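Local structure of ribokinase (Cryptococcus neoformans var. grubii serotype A, 6CW5) at residues K51-A56 against G316-V321; D24-L29 against V273-G278; L189-V194 against G285-G290; A104-A109 against N114-H119. The protein probably catalyses the magnesium-dependent transfer of a phosphoryl group from ATP to O-5 of D-ribose, giving D-ribose 5-phosphate and ADP. One frame throughout, in Å; residues are numbered along the deposited sequence.

Contact 1. Residues K51-A56 against G316-V321; sequences KGANQA and GAMESV
Asn54 and Met318 mark the closest approach of the two backbones, with Asn54 CA 5.2 Å from Met318 CA. Residues 51-56 form the regular opening of helix 51-61, whereas 316-321 are a loop that follows helix 297-311 and folds back in a type I beta turn from Met318 to Val321. No hydrogen bond crosses between them; the side chains do the joining. The amide of Asn54 rests against the methyl of Ala317, whose CB is nearly equidistant from its two polar ends, 3.2 Å from Asn54 ND2 and 3.3 Å from Asn54 OD1. With CG of Asn54 anti to its carbonyl carbon (chi1 -73°), the amide reaches past the helix surface to this methyl. On the oxygen side it also meets Met318, whose CG lies 3.7 Å from Asn54 OD1. The methionine chain continues beyond CG toward Ala53, an extended chi2 (172°) carrying Met318 SD to 4.0 Å from Ala53 CB; the bend at chi3 turns only the terminal methyl. Phe57 of the same helix and Met82 and Leu83 of helix 77-85 also touch Met318. The polar end of Asn54 is committed to another partner: ND2 donates to OD2 of Asp281, the predicted proton acceptor, which also forms a salt bridge with Lys51 NZ. Residues 51-54 belong to the predicted ribose site, and Gly316 and Ser320 to a predicted potassium site. The chemistry is therefore divided: van der Waals contact with Ala317 and Met318 borders the asparagine amide, while its ND2 is hydrogen-bonded to Asp281.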
loop_
_atom_site.group_PDB
_atom_site.type_symbol
_atom_site.label_atom_id
_atom_site.label_comp_id
_atom_site.label_asym_id
_atom_site.label_seq_id
_atom_site.Cartn_x
_atom_site.Cartn_y
_atom_site.Cartn_z
ATOM N N LYS A 51 -6.700 12.877 -11.380
ATOM C CA LYS A 51 -7.965 12.197 -11.075
ATOM C C LYS A 51 -8.490 12.585 -9.687
ATOM O O LYS A 51 -9.669 12.942 -9.533
ATOM C CB LYS A 51 -7.778 10.684 -11.198
ATOM C CG LYS A 51 -7.691 10.151 -12.649
ATOM C CD LYS A 51 -9.049 9.953 -13.281
ATOM C CE LYS A 51 -8.986 10.101 -14.826
ATOM N NZ LYS A 51 -8.600 11.543 -15.159
ATOM N N GLY A 52 -7.626 12.610 -8.676
ATOM C CA GLY A 52 -8.112 12.912 -7.337
ATOM C C GLY A 52 -8.576 14.351 -7.193
ATOM O O GLY A 52 -9.672 14.622 -6.698
ATOM N N ALA A 53 -7.748 15.303 -7.621
ATOM C CA ALA A 53 -8.136 16.704 -7.490
ATOM C C ALA A 53 -9.380 17.039 -8.324
ATOM O O ALA A 53 -10.260 17.794 -7.869
ATOM C CB ALA A 53 -6.961 17.603 -7.908
ATOM N N ASN A 54 -9.435 16.552 -9.570
ATOM C CA ASN A 54 -10.586 16.822 -10.437
ATOM C C ASN A 54 -11.869 16.331 -9.791
ATOM O O ASN A 54 -12.891 17.033 -9.776
ATOM C CB ASN A 54 -10.447 16.118 -11.801
ATOM C CG ASN A 54 -9.430 16.755 -12.719
ATOM O OD1 ASN A 54 -8.980 17.867 -12.493
ATOM N ND2 ASN A 54 -9.070 16.036 -13.782
ATOM N N GLN A 55 -11.844 15.090 -9.304
ATOM C CA GLN A 55 -13.052 14.503 -8.733
ATOM C C GLN A 55 -13.406 15.177 -7.407
ATOM O O GLN A 55 -14.581 15.427 -7.135
ATOM C CB GLN A 55 -12.871 12.984 -8.588
ATOM C CG GLN A 55 -12.897 12.312 -9.956
ATOM C CD GLN A 55 -12.697 10.780 -9.951
ATOM O OE1 GLN A 55 -12.840 10.106 -8.931
ATOM N NE2 GLN A 55 -12.327 10.252 -11.116
ATOM N N ALA A 56 -12.403 15.539 -6.599
ATOM C CA ALA A 56 -12.699 16.260 -5.357
ATOM C C ALA A 56 -13.308 17.625 -5.651
ATOM O O ALA A 56 -14.257 18.062 -4.982
ATOM C CB ALA A 56 -11.425 16.424 -4.519
ATOM N N GLY A 316 -10.483 23.449 -18.958
ATOM C CA GLY A 316 -9.726 22.812 -17.896
ATOM C C GLY A 316 -10.448 21.650 -17.239
ATOM O O GLY A 316 -11.673 21.614 -17.171
ATOM N N ALA A 317 -9.660 20.686 -16.752
ATOM C CA ALA A 317 -10.243 19.562 -16.028
ATOM C C ALA A 317 -10.891 20.026 -14.728
ATOM O O ALA A 317 -12.004 19.601 -14.392
ATOM C CB ALA A 317 -9.180 18.499 -15.760
ATOM N N MET A 318 -10.219 20.914 -13.992
ATOM C CA MET A 318 -10.781 21.489 -12.775
ATOM C C MET A 318 -11.587 22.757 -13.043
ATOM O O MET A 318 -12.659 22.941 -12.455
ATOM C CB MET A 318 -9.670 21.787 -11.762
ATOM C CG MET A 318 -9.762 20.938 -10.500
ATOM S SD MET A 318 -8.339 21.088 -9.392
ATOM C CE MET A 318 -8.595 22.695 -8.651
ATOM N N GLU A 319 -11.103 23.625 -13.937
ATOM C CA GLU A 319 -11.725 24.932 -14.136
ATOM C C GLU A 319 -13.139 24.833 -14.711
ATOM O O GLU A 319 -13.975 25.701 -14.439
ATOM C CB GLU A 319 -10.841 25.793 -15.047
ATOM N N SER A 320 -13.432 23.800 -15.498
ATOM C CA SER A 320 -14.715 23.706 -16.189
ATOM C C SER A 320 -15.789 22.977 -15.384
ATOM O O SER A 320 -16.910 22.813 -15.882
ATOM C CB SER A 320 -14.534 23.017 -17.548
ATOM O OG SER A 320 -14.006 21.711 -17.418
ATOM N N VAL A 321 -15.483 22.536 -14.168
ATOM C CA VAL A 321 -16.486 21.872 -13.335
ATOM C C VAL A 321 -17.518 22.904 -12.893
ATOM O O VAL A 321 -17.179 23.847 -12.161
ATOM C CB VAL A 321 -15.851 21.180 -12.121
ATOM C CG1 VAL A 321 -16.943 20.707 -11.189
ATOM C CG2 VAL A 321 -14.981 20.019 -12.568
#

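Contact 2. Residues D24-L29 against V273-G278; sequences DEFFHL and VKDTTG
The Phe26 ring presents its edge to Thr277, with the threonine OG1 lying in the ring plane 3.6 Å from Phe26 CE1. Near the same corner is the Asp275 carboxylate, OD1 4.0 Å from Phe26 CE1, its plane almost perpendicular to the ring at 88°. Asp275 and Thr277 belong to an Asx turn, and Phe26 to strand 22-29 of the small four-stranded sheet that forms the lid of ribokinase-family enzymes; the contact thus brings lid and large domain together. The ring is directed at the loop because its CG stands anti to the carbonyl carbon of Phe26 (chi1 -67°). The side chains of Phe26 and Thr277 approach each other head-on from strand and loop, and the threonine methyl CG2 also meets the ring at Phe26 CZ, 3.9 Å away. Ile106, Thr45 and Arg47 of the adjoining lid strands also touch Phe26. Two residues earlier in the strand, Asp24 OD2 lies 4.2 Å from Thr277 CG2. Asp24 is a predicted ribose ligand, and its OD2 is hydrogen-bonded to a bound glycerol. Asp275 and Thr277 are predicted to help bind potassium, although Asp275 is poorly ordered here. The loop ends at Gly278, whose positive phi (72°) accompanies its place as N-cap of helix 279-292, the helix that carries Asp281. No hydrogen bond passes from strand to loop. Within the loop, Thr277 N donates to Asp275 OD2 at 2.8 Å, a bent bond that meets the oxygen from above the carboxylate plane.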
loop_
_atom_site.group_PDB
_atom_site.type_symbol
_atom_site.label_atom_id
_atom_site.label_comp_id
_atom_site.label_asym_id
_atom_site.label_seq_id
_atom_site.Cartn_x
_atom_site.Cartn_y
_atom_site.Cartn_z
ATOM N N ASP A 24 -1.427 19.519 -15.258
ATOM C CA ASP A 24 -1.684 19.070 -16.617
ATOM C C ASP A 24 -0.995 20.024 -17.575
ATOM O O ASP A 24 -1.187 21.235 -17.487
ATOM C CB ASP A 24 -3.181 19.063 -16.929
ATOM C CG ASP A 24 -3.939 17.939 -16.206
ATOM O OD1 ASP A 24 -3.298 17.110 -15.529
ATOM O OD2 ASP A 24 -5.173 17.903 -16.357
ATOM N N GLU A 25 -0.233 19.478 -18.511
ATOM C CA GLU A 25 0.360 20.279 -19.570
ATOM C C GLU A 25 -0.270 19.836 -20.878
ATOM O O GLU A 25 -0.039 18.705 -21.324
ATOM C CB GLU A 25 1.863 20.094 -19.584
ATOM C CG GLU A 25 2.534 20.745 -18.403
ATOM C CD GLU A 25 4.033 20.616 -18.490
ATOM O OE1 GLU A 25 4.523 19.483 -18.394
ATOM O OE2 GLU A 25 4.712 21.645 -18.693
ATOM N N PHE A 26 -1.090 20.716 -21.467
ATOM C CA PHE A 26 -1.725 20.449 -22.753
ATOM C C PHE A 26 -0.839 20.998 -23.865
ATOM O O PHE A 26 -0.742 22.215 -24.031
ATOM C CB PHE A 26 -3.097 21.100 -22.838
ATOM C CG PHE A 26 -4.097 20.509 -21.896
ATOM C CD1 PHE A 26 -4.922 19.474 -22.312
ATOM C CD2 PHE A 26 -4.205 20.982 -20.593
ATOM C CE1 PHE A 26 -5.845 18.914 -21.436
ATOM C CE2 PHE A 26 -5.133 20.426 -19.707
ATOM C CZ PHE A 26 -5.946 19.395 -20.133
ATOM N N PHE A 27 -0.257 20.096 -24.651
ATOM C CA PHE A 27 0.506 20.439 -25.846
ATOM C C PHE A 27 -0.408 20.327 -27.064
ATOM O O PHE A 27 -0.840 19.226 -27.431
ATOM C CB PHE A 27 1.706 19.509 -25.963
ATOM C CG PHE A 27 2.760 19.756 -24.938
ATOM C CD1 PHE A 27 3.811 20.618 -25.203
ATOM C CD2 PHE A 27 2.723 19.106 -23.711
ATOM C CE1 PHE A 27 4.801 20.852 -24.229
ATOM C CE2 PHE A 27 3.693 19.322 -22.746
ATOM C CZ PHE A 27 4.743 20.186 -22.993
ATOM N N HIS A 28 -0.707 21.457 -27.693
ATOM C CA HIS A 28 -1.599 21.440 -28.844
ATOM C C HIS A 28 -0.842 20.999 -30.092
ATOM O O HIS A 28 0.195 21.577 -30.445
ATOM C CB HIS A 28 -2.240 22.820 -29.000
ATOM C CG HIS A 28 -2.918 23.272 -27.743
ATOM N ND1 HIS A 28 -4.203 22.896 -27.415
ATOM C CD2 HIS A 28 -2.459 23.999 -26.695
ATOM C CE1 HIS A 28 -4.518 23.398 -26.235
ATOM N NE2 HIS A 28 -3.477 24.074 -25.778
ATOM N N LEU A 29 -1.377 19.992 -30.779
ATOM C CA LEU A 29 -0.662 19.331 -31.864
ATOM C C LEU A 29 -1.597 19.019 -33.026
ATOM O O LEU A 29 -2.802 18.860 -32.825
ATOM C CB LEU A 29 -0.038 18.027 -31.345
ATOM C CG LEU A 29 1.190 18.219 -30.453
ATOM C CD1 LEU A 29 1.328 16.998 -29.551
ATOM C CD2 LEU A 29 2.407 18.380 -31.309
ATOM N N VAL A 273 -18.353 21.386 -28.203
ATOM C CA VAL A 273 -17.487 20.539 -27.389
ATOM C C VAL A 273 -16.054 21.036 -27.517
ATOM O O VAL A 273 -15.484 21.057 -28.615
ATOM C CB VAL A 273 -17.615 19.069 -27.807
ATOM N N LYS A 274 -15.468 21.448 -26.393
ATOM C CA LYS A 274 -14.109 21.975 -26.389
ATOM C C LYS A 274 -13.106 20.907 -25.961
ATOM O O LYS A 274 -12.297 20.447 -26.775
ATOM C CB LYS A 274 -14.014 23.199 -25.476
ATOM N N ASP A 275 -13.150 20.502 -24.691
ATOM C CA ASP A 275 -12.184 19.552 -24.156
ATOM C C ASP A 275 -12.851 18.660 -23.123
ATOM O O ASP A 275 -13.459 19.149 -22.165
ATOM C CB ASP A 275 -10.984 20.272 -23.531
ATOM C CG ASP A 275 -9.865 19.318 -23.153
ATOM O OD1 ASP A 275 -8.912 19.138 -23.954
ATOM O OD2 ASP A 275 -9.954 18.744 -22.052
ATOM N N THR A 276 -12.725 17.352 -23.312
ATOM C CA THR A 276 -13.364 16.385 -22.438
ATOM C C THR A 276 -12.431 15.865 -21.353
ATOM O O THR A 276 -12.822 14.965 -20.606
ATOM C CB THR A 276 -13.926 15.216 -23.258
ATOM O OG1 THR A 276 -12.869 14.595 -24.005
ATOM C CG2 THR A 276 -14.990 15.715 -24.228
ATOM N N THR A 277 -11.208 16.389 -21.253
ATOM C CA THR A 277 -10.357 15.999 -20.136
ATOM C C THR A 277 -11.067 16.343 -18.835
ATOM O O THR A 277 -11.575 17.457 -18.666
ATOM C CB THR A 277 -8.993 16.698 -20.197
ATOM O OG1 THR A 277 -8.280 16.283 -21.373
ATOM C CG2 THR A 277 -8.161 16.378 -18.956
ATOM N N GLY A 278 -11.136 15.370 -17.933
ATOM C CA GLY A 278 -11.845 15.553 -16.686
ATOM C C GLY A 278 -13.356 15.590 -16.781
ATOM O O GLY A 278 -14.009 15.723 -15.741
#

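Contact 3. Residues L189-V194 against G285-G290; sequences LSWLIV and GYFVAG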
loop_
_atom_site.group_PDB
_atom_site.type_symbol
_atom_site.label_atom_id
_atom_site.label_comp_id
_atom_site.label_asym_id
_atom_site.label_seq_id
_atom_site.Cartn_x
_atom_site.Cartn_y
_atom_site.Cartn_z
ATOM N N LEU A 189 -16.240 -2.905 -2.657
ATOM C CA LEU A 189 -16.512 -1.741 -3.487
ATOM C C LEU A 189 -18.010 -1.551 -3.679
ATOM O O LEU A 189 -18.711 -2.487 -4.079
ATOM C CB LEU A 189 -15.842 -1.908 -4.849
ATOM C CG LEU A 189 -16.021 -0.716 -5.752
ATOM C CD1 LEU A 189 -15.264 0.474 -5.166
ATOM C CD2 LEU A 189 -15.459 -1.102 -7.138
ATOM N N SER A 190 -18.497 -0.333 -3.426
ATOM C CA SER A 190 -19.927 -0.099 -3.646
ATOM C C SER A 190 -20.239 0.204 -5.105
ATOM O O SER A 190 -21.267 -0.255 -5.620
ATOM C CB SER A 190 -20.438 1.060 -2.786
ATOM O OG SER A 190 -20.000 0.946 -1.433
ATOM N N TRP A 191 -19.405 1.024 -5.757
ATOM C CA TRP A 191 -19.666 1.479 -7.121
ATOM C C TRP A 191 -18.403 1.449 -7.958
ATOM O O TRP A 191 -17.364 1.962 -7.538
ATOM C CB TRP A 191 -20.214 2.906 -7.147
ATOM C CG TRP A 191 -21.631 3.009 -6.681
ATOM C CD1 TRP A 191 -22.078 3.379 -5.448
ATOM C CD2 TRP A 191 -22.789 2.744 -7.473
ATOM N NE1 TRP A 191 -23.464 3.364 -5.428
ATOM C CE2 TRP A 191 -23.916 2.972 -6.664
ATOM C CE3 TRP A 191 -22.973 2.333 -8.801
ATOM C CZ2 TRP A 191 -25.219 2.811 -7.135
ATOM C CZ3 TRP A 191 -24.268 2.180 -9.275
ATOM C CH2 TRP A 191 -25.374 2.412 -8.436
ATOM N N LEU A 192 -18.507 0.882 -9.156
ATOM C CA LEU A 192 -17.454 0.972 -10.162
ATOM C C LEU A 192 -17.911 1.955 -11.231
ATOM O O LEU A 192 -19.014 1.814 -11.763
ATOM C CB LEU A 192 -17.190 -0.404 -10.789
ATOM C CG LEU A 192 -16.328 -0.451 -12.062
ATOM C CD1 LEU A 192 -14.846 -0.185 -11.694
ATOM C CD2 LEU A 192 -16.466 -1.816 -12.749
ATOM N N ILE A 193 -17.058 2.923 -11.573
ATOM C CA ILE A 193 -17.328 3.861 -12.660
ATOM C C ILE A 193 -16.299 3.618 -13.754
ATOM O O ILE A 193 -15.091 3.785 -13.528
ATOM C CB ILE A 193 -17.276 5.325 -12.203
ATOM C CG1 ILE A 193 -18.231 5.575 -11.049
ATOM C CG2 ILE A 193 -17.678 6.241 -13.378
ATOM C CD1 ILE A 193 -18.283 7.067 -10.660
ATOM N N VAL A 194 -16.776 3.253 -14.942
ATOM C CA VAL A 194 -15.930 2.992 -16.109
ATOM C C VAL A 194 -16.561 3.622 -17.340
ATOM O O VAL A 194 -17.756 3.912 -17.361
ATOM C CB VAL A 194 -15.756 1.474 -16.366
ATOM C CG1 VAL A 194 -14.832 0.868 -15.301
ATOM C CG2 VAL A 194 -17.140 0.738 -16.386
ATOM N N GLY A 285 -17.346 12.962 -9.618
ATOM C CA GLY A 285 -17.570 13.777 -8.435
ATOM C C GLY A 285 -19.029 14.188 -8.261
ATOM O O GLY A 285 -19.561 14.168 -7.149
ATOM N N TYR A 286 -19.700 14.563 -9.355
ATOM C CA TYR A 286 -21.127 14.859 -9.256
ATOM C C TYR A 286 -21.933 13.621 -8.877
ATOM O O TYR A 286 -22.926 13.735 -8.147
ATOM C CB TYR A 286 -21.656 15.457 -10.569
ATOM C CG TYR A 286 -21.735 16.966 -10.507
ATOM C CD1 TYR A 286 -22.939 17.603 -10.202
ATOM C CD2 TYR A 286 -20.594 17.752 -10.697
ATOM C CE1 TYR A 286 -23.013 18.993 -10.109
ATOM C CE2 TYR A 286 -20.658 19.149 -10.605
ATOM C CZ TYR A 286 -21.873 19.755 -10.312
ATOM O OH TYR A 286 -21.964 21.125 -10.205
ATOM N N PHE A 287 -21.525 12.438 -9.348
ATOM C CA PHE A 287 -22.234 11.225 -8.957
ATOM C C PHE A 287 -22.102 10.969 -7.465
ATOM O O PHE A 287 -23.087 10.670 -6.790
ATOM C CB PHE A 287 -21.717 10.038 -9.762
ATOM C CG PHE A 287 -22.318 8.716 -9.350
ATOM C CD1 PHE A 287 -23.633 8.404 -9.679
ATOM C CD2 PHE A 287 -21.561 7.778 -8.655
ATOM C CE1 PHE A 287 -24.199 7.189 -9.317
ATOM C CE2 PHE A 287 -22.113 6.565 -8.280
ATOM C CZ PHE A 287 -23.440 6.266 -8.614
ATOM N N VAL A 288 -20.886 11.062 -6.937
ATOM C CA VAL A 288 -20.680 10.904 -5.500
ATOM C C VAL A 288 -21.437 11.973 -4.721
ATOM O O VAL A 288 -22.097 11.680 -3.718
ATOM C CB VAL A 288 -19.174 10.918 -5.185
ATOM C CG1 VAL A 288 -18.937 10.984 -3.676
ATOM C CG2 VAL A 288 -18.478 9.683 -5.791
ATOM N N ALA A 289 -21.385 13.230 -5.174
ATOM C CA ALA A 289 -22.170 14.245 -4.479
ATOM C C ALA A 289 -23.656 13.924 -4.526
ATOM O O ALA A 289 -24.388 14.251 -3.587
ATOM C CB ALA A 289 -21.930 15.633 -5.071
ATOM N N GLY A 290 -24.112 13.289 -5.608
ATOM C CA GLY A 290 -25.501 12.880 -5.683
ATOM C C GLY A 290 -25.806 11.748 -4.723
ATOM O O GLY A 290 -26.874 11.711 -4.117
#
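In the layered alpha/beta core of the ribokinase fold, Trp191 and Ile193 of strand 191-195 receive Phe287 from helix 279-292, which packs against the large mixed sheet. Being two residues apart, Trp191 and Ile193 emerge on the same side of the strand, toward the helix, and both meet Phe287. Its CZ stands over the centre of the Trp191 ring system, 3.7 Å above the plane. The closest atom pair is Phe287 CZ and Trp191 CD2, 3.8 Å apart. This is a T-shaped (edge-to-face) stack, the phenyl edge meeting the indole face: the centroids of the Trp191 five-membered ring and the Phe287 ring are 5.1 Å apart and their planes are inclined at 82°. In such a pair the ring hydrogens of the phenylalanine point into the pi cloud of the tryptophan. In Phe287 a chi1 of 175° puts CG opposite the backbone N and swings the ring out toward the strand. Roughly at right angles to the tryptophan contact, Ile193 CD1 lies 3.9 Å from Phe287 CD2, the two side chains running antiparallel past one another. The strand is itself held in the parallel part of the sheet, Trp191 bonding through its backbone to Ser168 and Phe170 of strand 167-170, and Leu192 to Gly242 and Ile244 on the other side. Leu297, Leu301 and Cys304 of helix 297-311 also touch Phe287, while Leu291 and Ala284 of helix 279-292 meet Trp191 and Ile193 respectively. The Ile193 side chain comes within about 5 Å of that of Thr246, an ADP-binding residue.

Contact 4. Residues A104-A109 against N114-H119; sequences AVIQSA and NSIVLH
Val105 and Val117 face each other as a hydrogen-bonded pair of the antiparallel hairpin formed by strands 102-109 and 115-119 in the small lid sheet. Val105 N gives a straight bond of 2.8 Å to Val117 O, and Val117 N returns one of 2.9 Å to Val105 O. The next such pair repeats the pattern: Gln107 N to Ser115 O is 2.9 Å, whereas Ser115 N to Gln107 O is longer at 3.2 Å. Two of these carbonyls accept twice. One water donates to both Val105 O and Ser115 O, and accepts from Gln107 NE2 at 3.1 Å. With its chain extended beyond CG, Gln107 brings its amide to that water, while its OE1 accepts from Val33 N in a nearby loop. Both ends of the glutamine amide are thus satisfied, and its rotation is fixed from two sides. Between the hydrogen-bonded pairs, Ile106 bonds through its backbone to Glu25 and Phe27 of strand 22-29, joining the hairpin to the rest of the sheet. The face bearing Ala104, Ile106, Ile116 and Leu118 is apolar: Ile106 and Ile116 run alongside each other in the same direction, with their CG1 atoms 3.9 Å apart. Ala104 CB touches both Ile116 CG2 and Leu118 CD2, each at 3.9 Å. On the other face Val105 CB and Val117 CB meet at 4.3 Å. Strand 115-119 is outermost within this chain and largely exposed, so its attachment to the lid depends on this ladder of backbone bonds, reinforced by the water and by aliphatic contact on both faces, richer on the one bearing Ile106.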
loop_
_atom_site.group_PDB
_atom_site.type_symbol
_atom_site.label_atom_id
_atom_site.label_comp_id
_atom_site.label_asym_id
_atom_site.label_seq_id
_atom_site.Cartn_x
_atom_site.Cartn_y
_atom_site.Cartn_z
ATOM N N ALA A 104 0.690 15.408 -15.810
ATOM C CA ALA A 104 0.116 14.725 -16.969
ATOM C C ALA A 104 0.577 15.470 -18.200
ATOM O O ALA A 104 0.278 16.656 -18.352
ATOM C CB ALA A 104 -1.412 14.669 -16.930
ATOM N N VAL A 105 1.309 14.790 -19.075
ATOM C CA VAL A 105 1.733 15.407 -20.323
ATOM C C VAL A 105 0.697 15.003 -21.359
ATOM O O VAL A 105 0.628 13.830 -21.735
ATOM C CB VAL A 105 3.145 14.969 -20.725
ATOM C CG1 VAL A 105 3.515 15.523 -22.089
ATOM C CG2 VAL A 105 4.138 15.442 -19.686
ATOM N N ILE A 106 -0.123 15.960 -21.801
ATOM C CA ILE A 106 -1.299 15.679 -22.628
ATOM C C ILE A 106 -1.052 16.195 -24.032
ATOM O O ILE A 106 -0.820 17.394 -24.239
ATOM C CB ILE A 106 -2.574 16.297 -22.035
ATOM C CG1 ILE A 106 -2.701 15.871 -20.556
ATOM C CG2 ILE A 106 -3.801 15.882 -22.870
ATOM C CD1 ILE A 106 -3.959 16.342 -19.860
ATOM N N GLN A 107 -1.086 15.291 -25.000
ATOM C CA GLN A 107 -1.069 15.677 -26.398
ATOM C C GLN A 107 -2.516 15.925 -26.790
ATOM O O GLN A 107 -3.331 15.001 -26.768
ATOM C CB GLN A 107 -0.442 14.589 -27.267
ATOM C CG GLN A 107 1.022 14.315 -27.006
ATOM C CD GLN A 107 1.505 13.147 -27.838
ATOM O OE1 GLN A 107 1.662 13.255 -29.055
ATOM N NE2 GLN A 107 1.730 12.018 -27.182
ATOM N N SER A 108 -2.835 17.173 -27.107
ATOM C CA SER A 108 -4.180 17.574 -27.505
ATOM C C SER A 108 -4.186 17.676 -29.025
ATOM O O SER A 108 -3.767 18.685 -29.593
ATOM C CB SER A 108 -4.571 18.895 -26.854
ATOM O OG SER A 108 -5.874 19.268 -27.271
ATOM N N ALA A 109 -4.661 16.618 -29.670
ATOM C CA ALA A 109 -4.641 16.513 -31.122
ATOM C C ALA A 109 -5.793 17.301 -31.726
ATOM O O ALA A 109 -6.897 17.328 -31.171
ATOM C CB ALA A 109 -4.743 15.044 -31.539
ATOM N N ASN A 114 -7.053 12.559 -27.442
ATOM C CA ASN A 114 -5.833 12.970 -26.779
ATOM C C ASN A 114 -5.097 11.740 -26.256
ATOM O O ASN A 114 -5.654 10.641 -26.187
ATOM C CB ASN A 114 -6.153 13.944 -25.649
ATOM C CG ASN A 114 -6.794 15.237 -26.159
ATOM O OD1 ASN A 114 -7.206 16.086 -25.369
ATOM N ND2 ASN A 114 -6.881 15.380 -27.471
ATOM N N SER A 115 -3.820 11.929 -25.919
ATOM C CA SER A 115 -2.985 10.889 -25.328
ATOM C C SER A 115 -2.282 11.475 -24.121
ATOM O O SER A 115 -1.800 12.609 -24.184
ATOM C CB SER A 115 -1.921 10.392 -26.306
ATOM O OG SER A 115 -2.519 9.767 -27.419
ATOM N N ILE A 116 -2.187 10.693 -23.043
ATOM C CA ILE A 116 -1.675 11.197 -21.775
ATOM C C ILE A 116 -0.509 10.340 -21.309
ATOM O O ILE A 116 -0.590 9.106 -21.311
ATOM C CB ILE A 116 -2.789 11.242 -20.704
ATOM C CG1 ILE A 116 -3.917 12.172 -21.209
ATOM C CG2 ILE A 116 -2.237 11.739 -19.375
ATOM C CD1 ILE A 116 -5.106 12.304 -20.229
ATOM N N VAL A 117 0.569 10.997 -20.918
ATOM C CA VAL A 117 1.695 10.366 -20.235
ATOM C C VAL A 117 1.725 10.908 -18.819
ATOM O O VAL A 117 1.824 12.121 -18.624
ATOM C CB VAL A 117 3.019 10.649 -20.940
ATOM C CG1 VAL A 117 4.176 10.177 -20.052
ATOM C CG2 VAL A 117 3.037 9.939 -22.340
ATOM N N LEU A 118 1.650 10.017 -17.833
ATOM C CA LEU A 118 1.679 10.442 -16.437
ATOM C C LEU A 118 3.097 10.362 -15.890
ATOM O O LEU A 118 3.862 9.459 -16.233
ATOM C CB LEU A 118 0.761 9.539 -15.606
ATOM C CG LEU A 118 -0.719 9.585 -15.922
ATOM C CD1 LEU A 118 -1.447 8.555 -15.029
ATOM C CD2 LEU A 118 -1.250 11.002 -15.710
ATOM N N HIS A 119 3.461 11.319 -15.045
ATOM C CA HIS A 119 4.662 11.205 -14.233
ATOM C C HIS A 119 4.202 11.310 -12.795
ATOM O O HIS A 119 3.630 12.328 -12.418
ATOM C CB HIS A 119 5.662 12.323 -14.580
ATOM C CG HIS A 119 6.758 12.482 -13.579
ATOM N ND1 HIS A 119 7.767 11.554 -13.426
ATOM C CD2 HIS A 119 6.983 13.439 -12.649
ATOM C CE1 HIS A 119 8.580 11.941 -12.461
ATOM N NE2 HIS A 119 8.132 13.088 -11.976
HETATM O O HOH W 1 0.990 12.439 -24.215
#

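Overall arrangement
Contacts 1 and 3 are buried in the large domain, whereas contact 2 is partly buried and contact 4 lies at the surface. Contacts 2 and 4 share the lid sheet, where strands 22-29 and 102-109 are neighbours. Contact 2 also touches contact 1, Ala317 packing near Thr277, Gly278 and Asp24 beside the predicted ribose and potassium sites. Contact 3 meets contact 1 where Val321 packs on Tyr286; contact 4 stays about 15 Å from contact 3 at the nearest atoms. Their chemistry follows their places: purely apolar and aromatic in contact 3, loose contacts among polar, apolar and aromatic groups in contacts 1 and 2, and cross-strand hydrogen bonds in contact 4 alone.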